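Local coordinates for putative glucoamylase (Bacteroides fragilis NCTC 9343, PDB 3EU8), which is of unproven function but, as a putative glucoamylase, probably hydrolyses glycosidic bonds in oligosaccharides or polysaccharides, at residues G42-R47 / G65-G70; V83-G88 / A154-L159; K94-L99 / A160-K165; K409-M412 / D416-N419. All coordinates share one frame; numbering follows the deposited sequence.

Contact 1. Residues G42-R47 / G65-G70. With EDO (1,2-ethanediol), chain B; EDO (1,2-ethanediol), chain C.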
loop_
_atom_site.group_PDB
_atom_site.type_symbol
_atom_site.label_atom_id
_atom_site.label_comp_id
_atom_site.label_asym_id
_atom_site.label_seq_id
_atom_site.Cartn_x
_atom_site.Cartn_y
_atom_site.Cartn_z
ATOM N N GLY A 42 -16.279 9.824 -2.744
ATOM C CA GLY A 42 -16.266 8.616 -2.003
ATOM C C GLY A 42 -14.892 8.005 -1.834
ATOM O O GLY A 42 -14.782 6.934 -1.271
ATOM N N LEU A 43 -13.827 8.669 -2.334
ATOM C CA LEU A 43 -12.486 8.064 -2.326
ATOM C C LEU A 43 -11.709 8.439 -1.096
ATOM O O LEU A 43 -12.140 9.298 -0.327
ATOM C CB LEU A 43 -11.684 8.467 -3.570
ATOM C CG LEU A 43 -11.786 7.566 -4.807
ATOM C CD1 LEU A 43 -13.178 7.495 -5.311
ATOM C CD2 LEU A 43 -10.785 8.064 -5.892
ATOM N N ALA A 44 -10.550 7.807 -0.932
ATOM C CA ALA A 44 -9.668 8.059 0.224
ATOM C C ALA A 44 -8.978 9.418 0.108
ATOM O O ALA A 44 -8.336 9.723 -0.899
ATOM C CB ALA A 44 -8.589 6.964 0.359
ATOM N N ARG A 45 -9.078 10.206 1.180
ATOM C CA ARG A 45 -8.361 11.466 1.271
ATOM C C ARG A 45 -6.859 11.199 1.406
ATOM O O ARG A 45 -6.438 10.338 2.163
ATOM C CB ARG A 45 -8.845 12.272 2.490
ATOM C CG ARG A 45 -10.348 12.653 2.522
ATOM C CD ARG A 45 -10.629 13.338 3.832
ATOM N NE ARG A 45 -12.034 13.650 4.132
ATOM C CZ ARG A 45 -12.664 14.751 3.735
ATOM N NH1 ARG A 45 -12.046 15.641 2.979
ATOM N NH2 ARG A 45 -13.916 14.980 4.098
ATOM N N GLU A 46 -6.051 11.947 0.669
ATOM C CA GLU A 46 -4.594 11.816 0.740
ATOM C C GLU A 46 -4.169 12.016 2.204
ATOM O O GLU A 46 -3.366 11.270 2.718
ATOM C CB GLU A 46 -3.951 12.873 -0.160
ATOM C CG GLU A 46 -2.482 13.181 0.064
ATOM C CD GLU A 46 -1.590 12.007 -0.199
ATOM O OE1 GLU A 46 -2.051 11.024 -0.809
ATOM O OE2 GLU A 46 -0.425 12.056 0.201
ATOM N N ARG A 47 -4.736 13.046 2.844
ATOM C CA ARG A 47 -4.379 13.455 4.217
ATOM C C ARG A 47 -5.619 13.947 4.969
ATOM O O ARG A 47 -6.590 14.458 4.365
ATOM C CB ARG A 47 -3.342 14.554 4.170
ATOM C CG ARG A 47 -3.974 15.776 3.639
ATOM C CD ARG A 47 -3.068 16.786 3.221
ATOM N NE ARG A 47 -2.123 16.487 2.161
ATOM C CZ ARG A 47 -2.249 16.762 0.866
ATOM N NH1 ARG A 47 -3.366 17.202 0.325
ATOM N NH2 ARG A 47 -1.229 16.521 0.079
ATOM N N GLY A 65 -3.898 5.411 -5.491
ATOM C CA GLY A 65 -3.314 4.265 -4.821
ATOM C C GLY A 65 -3.862 4.024 -3.410
ATOM O O GLY A 65 -4.195 2.878 -3.026
ATOM N N GLY A 66 -3.926 5.107 -2.639
ATOM C CA GLY A 66 -4.493 5.087 -1.321
ATOM C C GLY A 66 -5.938 4.658 -1.345
ATOM O O GLY A 66 -6.393 4.039 -0.399
ATOM N N SER A 67 -6.665 4.987 -2.413
ATOM C CA SER A 67 -8.068 4.557 -2.527
ATOM C C SER A 67 -8.168 3.056 -2.811
ATOM O O SER A 67 -9.094 2.413 -2.353
ATOM C CB SER A 67 -8.838 5.360 -3.572
ATOM O OG SER A 67 -9.032 6.697 -3.175
ATOM N N GLY A 68 -7.196 2.514 -3.550
ATOM C CA GLY A 68 -7.043 1.072 -3.745
ATOM C C GLY A 68 -6.843 0.302 -2.446
ATOM O O GLY A 68 -7.547 -0.662 -2.205
ATOM N N PHE A 69 -5.948 0.773 -1.572
ATOM C CA PHE A 69 -5.801 0.202 -0.234
ATOM C C PHE A 69 -7.108 0.332 0.543
ATOM O O PHE A 69 -7.536 -0.623 1.204
ATOM C CB PHE A 69 -4.693 0.887 0.593
ATOM C CG PHE A 69 -3.322 0.973 -0.102
ATOM C CD1 PHE A 69 -2.999 0.176 -1.205
ATOM C CD2 PHE A 69 -2.363 1.852 0.372
ATOM C CE1 PHE A 69 -1.737 0.273 -1.812
ATOM C CE2 PHE A 69 -1.098 1.934 -0.229
ATOM C CZ PHE A 69 -0.794 1.151 -1.316
ATOM N N GLY A 70 -7.719 1.519 0.489
ATOM C CA GLY A 70 -8.935 1.760 1.194
ATOM C C GLY A 70 -10.102 0.884 0.811
ATOM O O GLY A 70 -10.850 0.459 1.681
HETATM C C1 EDO B . -12.752 5.074 0.389
HETATM O O1 EDO B . -14.163 5.077 0.119
HETATM C C2 EDO B . -12.098 4.257 -0.719
HETATM O O2 EDO B . -10.697 4.105 -0.500
HETATM C C1 EDO C . -1.952 16.675 -3.624
HETATM O O1 EDO C . -2.375 17.578 -2.578
HETATM C C2 EDO C . -0.470 16.833 -3.966
HETATM O O2 EDO C . 0.347 16.207 -2.962
#
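The backbone N of Ala-44 donates to OG of Ser-67 over 2.9 Å, the one hydrogen bond joining loop 42-47 to helix segment 65-70; at 147° it is clearly bent. The chain passes close to the helix here, with CA of Ala-44 4.7 Å from CA of Ser-67. Leu-43 closes in on the same hydroxyl: its CB lies 3.2 Å from Ser-67 OG, and CG and CD2 lie a little farther off, so the oxygen is hemmed in by aliphatic carbon. The methyl of Ala-44 points at the helix and lies against the backbone of Gly-66, 3.7 Å from its carbonyl O.

Ser-67 holds OG beside its own backbone N and anti to the carbonyl carbon (chi1 -69°). From there OG also hydrogen-bonds to the carbonyl O of Thr-63, so the buried hydroxyl has polar partners both in the loop and in Thr-63, at the end of strand 61-63 just before its helix. A 1,2-ethanediol, probably from the crystallisation liquor, sits beside the contact, its O2 3.0 Å from the carbonyl O of Ser-67.

Farther out, Ala-44 shares backbone hydrogen bonding with Thr-63 and Glu-46 with Ile-61, while Leu-43 reaches Ile-95 and Phe-98 of helix 85-101. The helix thus receives a connecting loop through the Ser-67 hydroxyl and the backbone of Gly-66, within a predominantly helical fold consistent with the six-hairpin glycosidase clan.

Contact 2. Residues V83-G88 / A154-L159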
loop_
_atom_site.group_PDB
_atom_site.type_symbol
_atom_site.label_atom_id
_atom_site.label_comp_id
_atom_site.label_asym_id
_atom_site.label_seq_id
_atom_site.Cartn_x
_atom_site.Cartn_y
_atom_site.Cartn_z
ATOM N N VAL A 83 -20.215 -2.838 8.246
ATOM C CA VAL A 83 -21.347 -2.234 7.530
ATOM C C VAL A 83 -22.108 -3.324 6.762
ATOM O O VAL A 83 -21.611 -4.420 6.541
ATOM C CB VAL A 83 -20.908 -1.075 6.533
ATOM C CG1 VAL A 83 -20.321 0.160 7.309
ATOM C CG2 VAL A 83 -19.940 -1.599 5.514
ATOM N N SER A 84 -23.326 -3.020 6.349
ATOM C CA SER A 84 -24.153 -4.015 5.668
ATOM C C SER A 84 -23.665 -4.207 4.244
ATOM O O SER A 84 -22.934 -3.365 3.702
ATOM C CB SER A 84 -25.617 -3.580 5.692
ATOM O OG SER A 84 -25.839 -2.502 4.800
ATOM N N ARG A 85 -24.049 -5.328 3.638
ATOM C CA ARG A 85 -23.750 -5.574 2.222
ATOM C C ARG A 85 -24.264 -4.436 1.372
ATOM O O ARG A 85 -23.625 -4.019 0.422
ATOM C CB ARG A 85 -24.462 -6.841 1.711
ATOM C CG ARG A 85 -23.631 -8.027 1.582
ATOM C CD ARG A 85 -24.449 -9.237 1.161
ATOM N NE ARG A 85 -24.374 -9.566 -0.271
ATOM C CZ ARG A 85 -24.986 -10.615 -0.803
ATOM N NH1 ARG A 85 -25.719 -11.419 -0.031
ATOM N NH2 ARG A 85 -24.884 -10.873 -2.096
ATOM N N GLU A 86 -25.474 -4.005 1.685
ATOM C CA GLU A 86 -26.164 -3.018 0.893
ATOM C C GLU A 86 -25.419 -1.692 0.976
ATOM O O GLU A 86 -25.193 -1.051 -0.044
ATOM C CB GLU A 86 -27.631 -2.884 1.371
ATOM C CG GLU A 86 -28.522 -4.193 1.299
ATOM C CD GLU A 86 -28.174 -5.372 2.328
ATOM O OE1 GLU A 86 -27.581 -5.146 3.405
ATOM O OE2 GLU A 86 -28.524 -6.556 2.053
ATOM N N GLU A 87 -25.063 -1.276 2.197
ATOM C CA GLU A 87 -24.270 -0.087 2.429
ATOM C C GLU A 87 -22.913 -0.204 1.707
ATOM O O GLU A 87 -22.497 0.705 1.018
ATOM C CB GLU A 87 -24.056 0.127 3.939
ATOM C CG GLU A 87 -25.161 0.913 4.618
ATOM C CD GLU A 87 -25.111 2.409 4.265
ATOM O OE1 GLU A 87 -24.336 3.177 4.907
ATOM O OE2 GLU A 87 -25.857 2.811 3.337
ATOM N N GLY A 88 -22.253 -1.350 1.871
ATOM C CA GLY A 88 -20.973 -1.649 1.207
ATOM C C GLY A 88 -21.099 -1.489 -0.301
ATOM O O GLY A 88 -20.264 -0.831 -0.923
ATOM N N ALA A 154 -27.152 -9.839 -8.168
ATOM C CA ALA A 154 -27.234 -9.252 -9.498
ATOM C C ALA A 154 -26.639 -7.835 -9.469
ATOM O O ALA A 154 -25.907 -7.471 -10.367
ATOM C CB ALA A 154 -28.701 -9.217 -9.988
ATOM N N GLU A 155 -26.945 -7.061 -8.430
ATOM C CA GLU A 155 -26.401 -5.700 -8.297
ATOM C C GLU A 155 -24.880 -5.656 -8.068
ATOM O O GLU A 155 -24.199 -4.785 -8.614
ATOM C CB GLU A 155 -27.132 -4.923 -7.208
ATOM C CG GLU A 155 -28.603 -4.668 -7.522
ATOM C CD GLU A 155 -29.563 -5.831 -7.097
ATOM O OE1 GLU A 155 -29.121 -6.937 -6.662
ATOM O OE2 GLU A 155 -30.793 -5.612 -7.189
ATOM N N GLU A 156 -24.364 -6.578 -7.255
ATOM C CA GLU A 156 -22.918 -6.686 -6.976
ATOM C C GLU A 156 -22.181 -7.128 -8.243
ATOM O O GLU A 156 -21.122 -6.594 -8.567
ATOM C CB GLU A 156 -22.628 -7.653 -5.807
ATOM C CG GLU A 156 -23.122 -7.133 -4.458
ATOM C CD GLU A 156 -23.086 -8.147 -3.314
ATOM O OE1 GLU A 156 -23.177 -9.365 -3.552
ATOM O OE2 GLU A 156 -22.935 -7.712 -2.157
ATOM N N LYS A 157 -22.764 -8.094 -8.952
ATOM C CA LYS A 157 -22.209 -8.564 -10.226
ATOM C C LYS A 157 -22.194 -7.471 -11.298
ATOM O O LYS A 157 -21.253 -7.389 -12.101
ATOM C CB LYS A 157 -22.968 -9.779 -10.750
ATOM C CG LYS A 157 -22.622 -11.120 -10.139
ATOM C CD LYS A 157 -23.495 -12.182 -10.827
ATOM C CE LYS A 157 -23.461 -13.507 -10.148
ATOM N NZ LYS A 157 -24.508 -14.372 -10.757
ATOM N N LYS A 158 -23.207 -6.610 -11.297
ATOM C CA LYS A 158 -23.232 -5.444 -12.199
ATOM C C LYS A 158 -22.040 -4.521 -11.913
ATOM O O LYS A 158 -21.373 -4.045 -12.821
ATOM C CB LYS A 158 -24.576 -4.688 -12.044
ATOM C CG LYS A 158 -25.423 -4.532 -13.290
ATOM C CD LYS A 158 -26.212 -5.795 -13.642
ATOM N N LEU A 159 -21.781 -4.270 -10.631
ATOM C CA LEU A 159 -20.674 -3.429 -10.200
ATOM C C LEU A 159 -19.333 -4.050 -10.587
ATOM O O LEU A 159 -18.435 -3.348 -11.105
ATOM C CB LEU A 159 -20.777 -3.145 -8.690
ATOM C CG LEU A 159 -19.882 -2.022 -8.099
ATOM C CD1 LEU A 159 -18.487 -2.539 -7.807
ATOM C CD2 LEU A 159 -19.811 -0.810 -8.991
HETATM O O HOH W 1 -21.728 -5.717 -0.812
#
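OE2 of Glu-156 is gripped by two donors, NE of Arg-85 at 3.0 Å and a water that bridges to the backbone of helix 85-101. The arginine bond is almost straight, 174°, and reaches the carboxylate oxygen on its syn side, though tilted out of the carboxylate plane. Alongside it, NH2 of Arg-85 donates to OE1 of Glu-156 over 2.7 Å, again nearly linear. The guanidinium therefore takes the carboxylate side-on, with NE and one terminal nitrogen each serving a different oxygen.

Both acceptors lie close to the guanidinium plane, but the two flat groups are not coplanar: their planes stand 35° apart, and OE1 is approached from above the carboxylate plane. Glu-156 runs extended beyond CG, while Arg-85 bends at chi3 (100°), which turns its NE and NH2 edge to the acid. The bridging water donates to Glu-156 OE2 over 2.7 Å and to the carbonyl O of Arg-85 over 2.8 Å, tying the glutamate to the backbone as well as the side chain of the same residue.

Ser-84 caps the first turn of helix 85-101, its OG accepting from the backbone N of Glu-87 at 3.0 Å. At the other helix, the N of Glu-156 is hydrogen-bonded to OG of Ser-153, and the glutamate side chain also packs on Leu-89 and Tyr-149. Two arginine nitrogens and a water donating to one carboxylate would probably favour its ionised form, making this a charged clasp between the N-terminal ends of helices 85-101 and 154-169.

Contact 3. Residues K94-L99 / A160-K165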
loop_
_atom_site.group_PDB
_atom_site.type_symbol
_atom_site.label_atom_id
_atom_site.label_comp_id
_atom_site.label_asym_id
_atom_site.label_seq_id
_atom_site.Cartn_x
_atom_site.Cartn_y
_atom_site.Cartn_z
ATOM N N LYS A 94 -20.486 4.271 -5.710
ATOM C CA LYS A 94 -20.010 5.673 -5.676
ATOM C C LYS A 94 -18.590 5.822 -6.153
ATOM O O LYS A 94 -18.315 6.703 -6.933
ATOM C CB LYS A 94 -20.057 6.247 -4.265
ATOM C CG LYS A 94 -19.865 7.766 -4.198
ATOM C CD LYS A 94 -20.103 8.240 -2.779
ATOM C CE LYS A 94 -20.329 9.697 -2.662
ATOM N NZ LYS A 94 -20.145 10.068 -1.222
ATOM N N ILE A 95 -17.689 4.987 -5.625
ATOM C CA ILE A 95 -16.260 4.999 -5.967
ATOM C C ILE A 95 -16.054 4.688 -7.453
ATOM O O ILE A 95 -15.387 5.429 -8.166
ATOM C CB ILE A 95 -15.479 3.998 -5.105
ATOM C CG1 ILE A 95 -15.328 4.503 -3.678
ATOM C CG2 ILE A 95 -14.071 3.730 -5.663
ATOM C CD1 ILE A 95 -15.082 3.391 -2.629
ATOM N N VAL A 96 -16.678 3.620 -7.931
ATOM C CA VAL A 96 -16.612 3.269 -9.346
ATOM C C VAL A 96 -17.207 4.365 -10.245
ATOM O O VAL A 96 -16.628 4.691 -11.241
ATOM C CB VAL A 96 -17.236 1.864 -9.663
ATOM C CG1 VAL A 96 -17.236 1.591 -11.188
ATOM C CG2 VAL A 96 -16.480 0.762 -8.934
ATOM N N GLY A 97 -18.342 4.934 -9.868
ATOM C CA GLY A 97 -18.906 6.093 -10.555
ATOM C C GLY A 97 -17.935 7.249 -10.737
ATOM O O GLY A 97 -17.806 7.788 -11.824
ATOM N N PHE A 98 -17.212 7.602 -9.671
ATOM C CA PHE A 98 -16.181 8.622 -9.775
ATOM C C PHE A 98 -15.083 8.219 -10.731
ATOM O O PHE A 98 -14.616 9.035 -11.533
ATOM C CB PHE A 98 -15.571 8.893 -8.399
ATOM C CG PHE A 98 -14.447 9.907 -8.401
ATOM C CD1 PHE A 98 -14.729 11.267 -8.360
ATOM C CD2 PHE A 98 -13.115 9.496 -8.441
ATOM C CE1 PHE A 98 -13.721 12.187 -8.365
ATOM C CE2 PHE A 98 -12.085 10.423 -8.457
ATOM C CZ PHE A 98 -12.386 11.786 -8.407
ATOM N N LEU A 99 -14.627 6.976 -10.639
ATOM C CA LEU A 99 -13.525 6.523 -11.496
ATOM C C LEU A 99 -13.906 6.565 -12.981
ATOM O O LEU A 99 -13.056 6.831 -13.857
ATOM C CB LEU A 99 -13.064 5.125 -11.094
ATOM C CG LEU A 99 -12.337 4.994 -9.740
ATOM C CD1 LEU A 99 -11.929 3.539 -9.485
ATOM C CD2 LEU A 99 -11.123 5.937 -9.666
ATOM N N ALA A 160 -19.210 -5.362 -10.359
ATOM C CA ALA A 160 -18.036 -6.116 -10.781
ATOM C C ALA A 160 -17.784 -5.959 -12.289
ATOM O O ALA A 160 -16.638 -5.841 -12.711
ATOM C CB ALA A 160 -18.153 -7.653 -10.388
ATOM N N GLY A 161 -18.838 -5.974 -13.101
ATOM C CA GLY A 161 -18.666 -5.755 -14.550
ATOM C C GLY A 161 -18.104 -4.370 -14.884
ATOM O O GLY A 161 -17.336 -4.205 -15.799
ATOM N N ARG A 162 -18.524 -3.361 -14.164
ATOM C CA ARG A 162 -18.028 -2.023 -14.393
ATOM C C ARG A 162 -16.534 -1.922 -14.041
ATOM O O ARG A 162 -15.758 -1.290 -14.777
ATOM C CB ARG A 162 -18.844 -1.053 -13.601
ATOM C CG ARG A 162 -20.239 -0.839 -14.166
ATOM C CD ARG A 162 -21.096 -0.156 -13.151
ATOM N NE ARG A 162 -20.683 1.214 -12.839
ATOM C CZ ARG A 162 -21.274 1.965 -11.906
ATOM N NH1 ARG A 162 -22.278 1.485 -11.206
ATOM N NH2 ARG A 162 -20.889 3.214 -11.686
ATOM N N ILE A 163 -16.149 -2.566 -12.936
ATOM C CA ILE A 163 -14.727 -2.725 -12.585
ATOM C C ILE A 163 -13.926 -3.465 -13.656
ATOM O O ILE A 163 -12.807 -3.082 -13.967
ATOM C CB ILE A 163 -14.511 -3.444 -11.194
ATOM C CG1 ILE A 163 -15.097 -2.580 -10.080
ATOM C CG2 ILE A 163 -13.044 -3.653 -10.918
ATOM C CD1 ILE A 163 -15.190 -3.260 -8.755
ATOM N N ASP A 164 -14.475 -4.533 -14.203
ATOM C CA ASP A 164 -13.758 -5.263 -15.249
ATOM C C ASP A 164 -13.514 -4.382 -16.496
ATOM O O ASP A 164 -12.445 -4.449 -17.109
ATOM C CB ASP A 164 -14.473 -6.563 -15.607
ATOM C CG ASP A 164 -13.645 -7.475 -16.546
ATOM O OD1 ASP A 164 -12.614 -8.029 -16.096
ATOM O OD2 ASP A 164 -14.048 -7.610 -17.737
ATOM N N LYS A 165 -14.485 -3.541 -16.836
ATOM C CA LYS A 165 -14.313 -2.576 -17.938
ATOM C C LYS A 165 -13.206 -1.552 -17.629
ATOM O O LYS A 165 -12.387 -1.289 -18.481
ATOM C CB LYS A 165 -15.633 -1.832 -18.252
ATOM C CG LYS A 165 -15.618 -1.079 -19.584
ATOM C CD LYS A 165 -17.001 -0.562 -19.906
ATOM C CE LYS A 165 -16.992 0.475 -21.043
ATOM N NZ LYS A 165 -16.643 1.860 -20.551
#
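Two neighbouring helices of this largely helical protein, 85-101 and 154-169, pack here with their chain directions 30° apart. The short segments 94-99 and 160-165 approach to 10.5 Å between axes, and Val-96 faces Ile-163 with their CA atoms 7.1 Å apart. Val-96 points toward the other helix and splits its two methyls between two partners. CG2, lying beside its own backbone N, meets CG1 of Ile-163 at 3.8 Å, the two side chains meeting at about a right angle. CG1, placed anti to the backbone N (chi1 176°), touches Arg-162 instead, coming 3.8 Å from NE and 3.9 Å from CB.

Arg-162 lies across the valine, with CB of Val-96 over one face of the guanidinium. Its chain bends at chi3 (66°), carrying the guanidinium past the valine to the backbone of the next residue: NH2 stands 3.6 Å from N of Gly-97. This is packing of the guanidinium against the backbone at Gly-97, and the charge finds its partner elsewhere, in a salt bridge from Arg-162 NH2 to OE1 of Glu-100. That acid belongs to helix 85-101 too, so the arginine binds the same neighbour by apolar contact and by charge.

On the buried side, Ile-163 continues onto Leu-142 and Val-145 of helix 132-149, and Val-96 also meets Leu-159 and Leu-166 of helix 154-169. The interface between helices 85-101 and 154-169 consequently grades from this aliphatic layer, backed by helix 132-149, to the partly exposed arginine.

Contact 4. Residues K409-M412 / D416-N419. With EDO (1,2-ethanediol), chain D; EDO (1,2-ethanediol), chain E.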
loop_
_atom_site.group_PDB
_atom_site.type_symbol
_atom_site.label_atom_id
_atom_site.label_comp_id
_atom_site.label_asym_id
_atom_site.label_seq_id
_atom_site.Cartn_x
_atom_site.Cartn_y
_atom_site.Cartn_z
ATOM N N LYS A 409 -6.644 -14.173 -0.839
ATOM C CA LYS A 409 -7.515 -15.154 -1.470
ATOM C C LYS A 409 -8.278 -14.561 -2.655
ATOM O O LYS A 409 -8.410 -15.195 -3.694
ATOM C CB LYS A 409 -8.447 -15.749 -0.450
ATOM C CG LYS A 409 -7.738 -16.583 0.586
ATOM C CD LYS A 409 -8.651 -16.932 1.740
ATOM C CE LYS A 409 -7.927 -17.868 2.691
ATOM N NZ LYS A 409 -8.834 -18.224 3.841
ATOM N N LEU A 410 -8.774 -13.344 -2.488
ATOM C CA LEU A 410 -9.540 -12.654 -3.537
ATOM C C LEU A 410 -8.666 -12.297 -4.741
ATOM O O LEU A 410 -8.969 -12.695 -5.857
ATOM C CB LEU A 410 -10.184 -11.404 -2.959
ATOM C CG LEU A 410 -11.350 -11.700 -2.030
ATOM C CD1 LEU A 410 -11.805 -10.433 -1.327
ATOM C CD2 LEU A 410 -12.498 -12.361 -2.835
ATOM N N PHE A 411 -7.560 -11.586 -4.501
ATOM C CA PHE A 411 -6.649 -11.184 -5.570
ATOM C C PHE A 411 -6.095 -12.377 -6.335
ATOM O O PHE A 411 -6.167 -12.421 -7.553
ATOM C CB PHE A 411 -5.528 -10.295 -5.021
ATOM C CG PHE A 411 -4.629 -9.712 -6.088
ATOM C CD1 PHE A 411 -5.027 -8.628 -6.840
ATOM C CD2 PHE A 411 -3.405 -10.260 -6.343
ATOM C CE1 PHE A 411 -4.201 -8.114 -7.821
ATOM C CE2 PHE A 411 -2.582 -9.752 -7.336
ATOM C CZ PHE A 411 -2.974 -8.682 -8.061
HETATM N N MSE A 412 -5.626 -13.372 -5.607
HETATM C CA MSE A 412 -4.994 -14.516 -6.212
HETATM C C MSE A 412 -5.973 -15.403 -6.994
HETATM O O MSE A 412 -5.559 -16.124 -7.875
HETATM C CB MSE A 412 -4.251 -15.315 -5.153
HETATM C CG MSE A 412 -3.094 -14.537 -4.496
HETATM SE SE MSE A 412 -1.637 -14.043 -5.669
HETATM C CE MSE A 412 -0.608 -15.716 -5.577
ATOM N N ASP A 416 -7.041 -13.361 -14.580
ATOM C CA ASP A 416 -6.003 -12.572 -15.281
ATOM C C ASP A 416 -4.742 -12.492 -14.439
ATOM O O ASP A 416 -3.647 -12.724 -14.934
ATOM C CB ASP A 416 -6.496 -11.186 -15.666
ATOM C CG ASP A 416 -7.682 -11.241 -16.625
ATOM O OD1 ASP A 416 -7.747 -12.201 -17.414
ATOM O OD2 ASP A 416 -8.559 -10.346 -16.579
ATOM N N VAL A 417 -4.902 -12.257 -13.145
ATOM C CA VAL A 417 -3.758 -12.232 -12.245
ATOM C C VAL A 417 -2.993 -13.531 -12.358
ATOM O O VAL A 417 -1.800 -13.494 -12.479
ATOM C CB VAL A 417 -4.175 -11.988 -10.767
ATOM C CG1 VAL A 417 -3.015 -12.188 -9.810
ATOM C CG2 VAL A 417 -4.817 -10.613 -10.624
ATOM N N GLN A 418 -3.685 -14.670 -12.333
ATOM C CA GLN A 418 -3.017 -15.970 -12.469
ATOM C C GLN A 418 -2.232 -16.085 -13.762
ATOM O O GLN A 418 -1.106 -16.568 -13.747
ATOM C CB GLN A 418 -4.018 -17.129 -12.336
ATOM C CG GLN A 418 -4.556 -17.334 -10.869
ATOM C CD GLN A 418 -3.477 -17.890 -9.888
ATOM O OE1 GLN A 418 -2.801 -18.852 -10.219
ATOM N NE2 GLN A 418 -3.328 -17.273 -8.678
ATOM N N ASN A 419 -2.825 -15.632 -14.868
ATOM C CA ASN A 419 -2.182 -15.731 -16.170
ATOM C C ASN A 419 -0.933 -14.828 -16.214
ATOM O O ASN A 419 0.075 -15.201 -16.766
ATOM C CB ASN A 419 -3.143 -15.365 -17.317
ATOM C CG ASN A 419 -4.138 -16.489 -17.679
ATOM O OD1 ASN A 419 -3.810 -17.663 -17.646
ATOM N ND2 ASN A 419 -5.360 -16.102 -18.070
HETATM C C1 EDO D . 0.356 -18.880 -9.940
HETATM O O1 EDO D . -0.320 -19.937 -9.251
HETATM C C2 EDO D . 1.763 -19.333 -10.278
HETATM O O2 EDO D . 1.882 -19.604 -11.687
HETATM C C1 EDO E . -12.292 -14.242 5.302
HETATM O O1 EDO E . -13.670 -14.342 4.954
HETATM C C2 EDO E . -11.366 -14.746 4.189
HETATM O O2 EDO E . -11.525 -16.143 3.930
#
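Apolar packing joins Phe-411 to Val-417 where helix 406-412 gives way to helix 415-424. CG2 of Val-417 sits over one face of the Phe-411 ring, 4.0 Å from the centroid and 22° off the ring normal, a CH-pi contact displaced toward the rim. The second methyl, CG1, meets ring atom CE2 of Phe-411 at 3.5 Å, so both branches of the valine are applied to the ring. Phe-411 has CG anti to its backbone N (chi1 -174°), which swings the ring toward the following helix although its CB does not point there. Outside this pair, Phe-411 also packs on Ile-207 and Leu-211 of helix 206-214 and Val-417 on Leu-143 of helix 132-149.

Polar contact is made by Gln-418, whose NE2 donates to the backbone O of Met-412 over 2.6 Å. The bond is bent, 140° at the hydrogen, but it reaches a lone pair in the carbonyl plane; the acceptor lies somewhat tilted from the glutamine amide plane. A bend at chi2 brings the amide nitrogen round to the carbonyl oxygen, leaving CG of Gln-418 3.4 Å from Met-412 O as well. At the far side of the amide, OE1 of Gln-418 accepts from O1 of a 1,2-ethanediol at 2.9 Å. Met-412 is a selenomethionine.

A side-chain amide thus satisfies the backbone carbonyl of Met-412, while Phe-411 and Val-417, both buried, supply the apolar half of the contact; together they tie the two helices across the turn, beside the hydrogen bonds made there by Ser-413 and His-414.

In the fold
Along the chain contact 1 comes first, contacts 2 and 3 interlock, and contact 4 follows near the C-terminal end. Contacts 2 and 3 share helices 85-101 and 154-169, with centres 12 Å apart; Leu-159 touches Val-96 between them, so one helix pair is joined at two levels. Contact 1, centred 15 Å from contact 3, meets it directly through Leu-43 against Ile-95 and Phe-98, bringing the loop before strand 47-49 onto helix 85-101. Contact 4 does not touch contact 3, its centre about 19 Å away and its nearest atoms about 5 Å, yet both pack against helix 132-149. Together they link early and late parts of the helical framework.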